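Local atomic coordinates of Arf-GAP (Mus musculus, PDB entry 5C79), a protein that binds phosphatidylinositol 4,5-bisphosphate through its PH domain and probably speeds GTP hydrolysis by the small GTPase ARF1. Residues A93-K96 with K97-D100; A120-S123 with V124-S128. All coordinates share one frame; numbering follows the deposited sequence.

Contact 1. Residues A93-K96 with K97-D100; sequences AEDK and KSFD
The flat group in this turn is the carboxylate of D95, which takes two backbone N-H groups on one of its faces and the hydroxyl of S98 at its edge. K97 N approaches OD1 of D95 from above the plane, 72° out of it, over 3.2 Å. S98 N reaches the same oxygen on its syn side and from the same face, 34° out of plane, at 3.0 Å. At the edge, OG of S98 donates to the syn lone pair of OD2 of D95 over 2.8 Å. The acid can reach back in this way because its CG sits between the backbone N and the carbonyl carbon (chi1 71°), folding the short side chain over the turn it closes. The bond from K97 N makes this an Asx turn, with K96 at its corner in a left-handed backbone conformation. N92 OD1 meanwhile accepts from the amides of E94 and D95, and Q111 NE2 on the adjoining strand bonds S98 OG. Serine suits a buried place here, since its small hydroxyl serves the acid and the glutamine together. K97 points its amine away, and its NZ stays 6.7 Å from OD2 of D95. A valine at D95 would probably leave the amides of K97 and S98 without their shared acceptor, the S98 hydroxyl with one mate fewer, and the turn freer to shift. Three donors converging on one carboxylate are likely to favour its charged form; together they fix the turn through which the chain enters strand 98-103.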
loop_
_atom_site.group_PDB
_atom_site.type_symbol
_atom_site.label_atom_id
_atom_site.label_comp_id
_atom_site.label_asym_id
_atom_site.label_seq_id
_atom_site.Cartn_x
_atom_site.Cartn_y
_atom_site.Cartn_z
ATOM N N ALA A 93 -6.323 -4.163 -13.486
ATOM C CA ALA A 93 -6.688 -3.941 -14.896
ATOM C C ALA A 93 -8.120 -3.453 -15.073
ATOM O O ALA A 93 -8.456 -2.835 -16.088
ATOM C CB ALA A 93 -6.515 -5.232 -15.675
ATOM N N GLU A 94 -8.933 -3.716 -14.048
ATOM C CA GLU A 94 -10.377 -3.886 -14.153
ATOM C C GLU A 94 -11.272 -3.070 -13.172
ATOM O O GLU A 94 -12.211 -2.404 -13.607
ATOM C CB GLU A 94 -10.660 -5.404 -13.984
ATOM C CG GLU A 94 -11.009 -5.849 -12.549
ATOM C CD GLU A 94 -10.359 -7.106 -12.033
ATOM O OE1 GLU A 94 -9.671 -7.807 -12.786
ATOM O OE2 GLU A 94 -10.529 -7.391 -10.833
ATOM N N ASP A 95 -10.992 -3.130 -11.866
ATOM C CA ASP A 95 -12.004 -2.868 -10.835
ATOM C C ASP A 95 -11.871 -1.522 -10.151
ATOM O O ASP A 95 -12.769 -1.116 -9.415
ATOM C CB ASP A 95 -12.090 -4.037 -9.835
ATOM C CG ASP A 95 -10.880 -4.154 -8.910
ATOM O OD1 ASP A 95 -9.847 -3.455 -9.091
ATOM O OD2 ASP A 95 -11.001 -4.974 -7.976
ATOM N N LYS A 96 -10.761 -0.828 -10.411
ATOM C CA LYS A 96 -10.480 0.499 -9.831
ATOM C C LYS A 96 -10.650 0.519 -8.308
ATOM O O LYS A 96 -11.114 1.508 -7.735
ATOM C CB LYS A 96 -11.333 1.584 -10.494
ATOM C CG LYS A 96 -11.088 1.780 -11.998
ATOM C CD LYS A 96 -12.127 2.715 -12.607
ATOM C CE LYS A 96 -12.278 2.509 -14.114
ATOM N NZ LYS A 96 -11.344 3.386 -14.884
ATOM N N LYS A 97 -10.347 -0.618 -7.673
ATOM C CA LYS A 97 -10.183 -0.697 -6.201
ATOM C C LYS A 97 -9.010 -1.539 -5.714
ATOM O O LYS A 97 -8.534 -1.312 -4.584
ATOM C CB LYS A 97 -11.419 -1.209 -5.474
ATOM C CG LYS A 97 -12.642 -0.343 -5.560
ATOM C CD LYS A 97 -13.634 -0.695 -4.464
ATOM C CE LYS A 97 -14.194 -2.104 -4.593
ATOM N NZ LYS A 97 -15.162 -2.361 -3.478
ATOM N N SER A 98 -8.614 -2.540 -6.493
ATOM C CA SER A 98 -7.546 -3.451 -6.124
ATOM C C SER A 98 -6.236 -2.970 -6.720
ATOM O O SER A 98 -6.202 -2.480 -7.845
ATOM C CB SER A 98 -7.787 -4.873 -6.600
ATOM O OG SER A 98 -9.029 -5.363 -6.083
ATOM N N PHE A 99 -5.152 -3.179 -5.988
ATOM C CA PHE A 99 -3.822 -3.014 -6.567
ATOM C C PHE A 99 -2.843 -3.943 -5.893
ATOM O O PHE A 99 -3.002 -4.281 -4.738
ATOM C CB PHE A 99 -3.323 -1.564 -6.451
ATOM C CG PHE A 99 -3.192 -1.055 -5.048
ATOM C CD1 PHE A 99 -4.287 -0.586 -4.352
ATOM C CD2 PHE A 99 -1.928 -0.989 -4.432
ATOM C CE1 PHE A 99 -4.135 -0.078 -3.045
ATOM C CE2 PHE A 99 -1.780 -0.481 -3.162
ATOM C CZ PHE A 99 -2.876 -0.036 -2.466
ATOM N N ASP A 100 -1.798 -4.308 -6.629
ATOM C CA ASP A 100 -0.688 -5.026 -6.062
ATOM C C ASP A 100 0.449 -4.086 -5.702
ATOM O O ASP A 100 0.694 -3.079 -6.385
ATOM C CB ASP A 100 -0.187 -6.059 -7.069
ATOM C CG ASP A 100 -1.102 -7.238 -7.223
ATOM O OD1 ASP A 100 -2.126 -7.334 -6.517
ATOM O OD2 ASP A 100 -0.787 -8.076 -8.109
#

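Contact 2. Residues A120-S123 with V124-S128; sequences AWIS and VLTNS
T126 carries its OG1 beside its own backbone N and anti to the carbonyl carbon (chi1 -62°), which turns the hydroxyl back along the helix onto the carbonyl of I122, one turn earlier. OG1 of T126 donates to I122 O at 2.9 Å, while N of the same threonine reaches that oxygen at 3.0 Å from the opposite face of the carbonyl plane. One acceptor is thus gripped from two sides, and the hydroxyl of a partly exposed threonine is satisfied within the helix itself. L125 has a similar first torsion (chi1 -71°), but its nonpolar CG lies against the backbone, 3.2 Å from W121 O, and the chain beyond goes on toward the core. The amide group of N127 also passes close to its preceding turn, CG standing 3.1 Å from S123 O; its polar atoms are used instead by the N-terminal segment, OD1 by N34 and ND2 by G38 O. S123, for its part, sends OG back to I119 O. Regular i to i+4 bonds run beneath all this, such as V124 N to A120 O at 2.9 Å. Polar and nonpolar residues divide the surface of this helix, the C-terminal one that caps an end of the PH-domain barrel. Toward the sheet, the broad ring system of W121 packs against C61 and V63 of strand 56-64 and L45 of strand 41-48, with K41 making a cation-pi contact. I122 and L125 fit their branched side chains against V89 of strand 88-91.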
loop_
_atom_site.group_PDB
_atom_site.type_symbol
_atom_site.label_atom_id
_atom_site.label_comp_id
_atom_site.label_asym_id
_atom_site.label_seq_id
_atom_site.Cartn_x
_atom_site.Cartn_y
_atom_site.Cartn_z
ATOM N N ALA A 120 -6.448 7.668 -3.917
ATOM C CA ALA A 120 -5.691 8.255 -2.816
ATOM C C ALA A 120 -4.489 7.425 -2.422
ATOM O O ALA A 120 -3.346 7.943 -2.392
ATOM C CB ALA A 120 -6.566 8.498 -1.621
ATOM N N TRP A 121 -4.730 6.138 -2.131
ATOM C CA TRP A 121 -3.591 5.230 -1.788
ATOM C C TRP A 121 -2.525 5.182 -2.870
ATOM O O TRP A 121 -1.323 5.330 -2.620
ATOM C CB TRP A 121 -4.077 3.816 -1.477
ATOM C CG TRP A 121 -4.494 3.676 -0.088
ATOM C CD1 TRP A 121 -5.780 3.534 0.394
ATOM C CD2 TRP A 121 -3.631 3.702 1.048
ATOM N NE1 TRP A 121 -5.741 3.495 1.788
ATOM C CE2 TRP A 121 -4.430 3.556 2.202
ATOM C CE3 TRP A 121 -2.242 3.805 1.201
ATOM C CZ2 TRP A 121 -3.871 3.551 3.507
ATOM C CZ3 TRP A 121 -1.700 3.786 2.488
ATOM C CH2 TRP A 121 -2.509 3.643 3.616
ATOM N N ILE A 122 -2.943 4.961 -4.104
ATOM C CA ILE A 122 -1.968 4.823 -5.191
ATOM C C ILE A 122 -1.208 6.146 -5.425
ATOM O O ILE A 122 -0.000 6.155 -5.641
ATOM C CB ILE A 122 -2.619 4.308 -6.456
ATOM C CG1 ILE A 122 -3.024 2.845 -6.236
ATOM C CG2 ILE A 122 -1.646 4.355 -7.620
ATOM C CD1 ILE A 122 -3.876 2.286 -7.348
ATOM N N SER A 123 -1.921 7.251 -5.339
ATOM C CA SER A 123 -1.287 8.588 -5.488
ATOM C C SER A 123 -0.257 8.859 -4.384
ATOM O O SER A 123 0.850 9.330 -4.674
ATOM C CB SER A 123 -2.356 9.688 -5.493
ATOM O OG SER A 123 -3.177 9.560 -6.657
ATOM N N VAL A 124 -0.634 8.568 -3.140
ATOM C CA VAL A 124 0.257 8.777 -1.997
ATOM C C VAL A 124 1.475 7.862 -2.090
ATOM O O VAL A 124 2.622 8.298 -1.863
ATOM C CB VAL A 124 -0.460 8.589 -0.653
ATOM C CG1 VAL A 124 0.539 8.546 0.499
ATOM C CG2 VAL A 124 -1.463 9.725 -0.393
ATOM N N LEU A 125 1.247 6.595 -2.419
ATOM C CA LEU A 125 2.373 5.654 -2.575
ATOM C C LEU A 125 3.351 6.130 -3.651
ATOM O O LEU A 125 4.571 6.102 -3.477
ATOM C CB LEU A 125 1.872 4.258 -2.912
ATOM C CG LEU A 125 1.163 3.550 -1.736
ATOM C CD1 LEU A 125 0.410 2.327 -2.246
ATOM C CD2 LEU A 125 2.186 3.137 -0.707
ATOM N N THR A 126 2.797 6.562 -4.775
ATOM C CA THR A 126 3.585 7.147 -5.870
ATOM C C THR A 126 4.389 8.388 -5.476
ATOM O O THR A 126 5.599 8.507 -5.766
ATOM C CB THR A 126 2.689 7.493 -7.089
ATOM O OG1 THR A 126 2.118 6.286 -7.582
ATOM C CG2 THR A 126 3.548 8.082 -8.219
ATOM N N ASN A 127 3.708 9.320 -4.845
ATOM C CA ASN A 127 4.291 10.545 -4.379
ATOM C C ASN A 127 5.430 10.298 -3.386
ATOM O O ASN A 127 6.477 10.972 -3.430
ATOM C CB ASN A 127 3.223 11.416 -3.733
ATOM C CG ASN A 127 2.277 12.046 -4.751
ATOM O OD1 ASN A 127 2.566 12.062 -5.967
ATOM N ND2 ASN A 127 1.169 12.594 -4.266
ATOM N N SER A 128 5.183 9.372 -2.477
ATOM C CA SER A 128 6.172 8.974 -1.468
ATOM C C SER A 128 7.439 8.429 -2.141
ATOM O O SER A 128 8.565 8.833 -1.841
ATOM C CB SER A 128 5.577 7.962 -0.500
ATOM O OG SER A 128 6.548 7.636 0.472
#

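The two contacts lie in series along the chain, their centres about 14 Å apart, and they meet through F99. From strand 98-103, which the turn of contact 1 leads into, this side chain extends to the helix of contact 2: its ring atom F99 CE2 lies 3.7 Å from L125 CD1, and F99 CB lies 4.0 Å from I122 CD1. The polar turn therefore leads directly into a residue that helps seal the hydrophobic core beneath the helix. None of the residues in either contact lines the phosphoinositide pocket. One route toward that pocket runs through W121, which packs on L45, between the ligand-contacting F44 and L46 in strand 41-48.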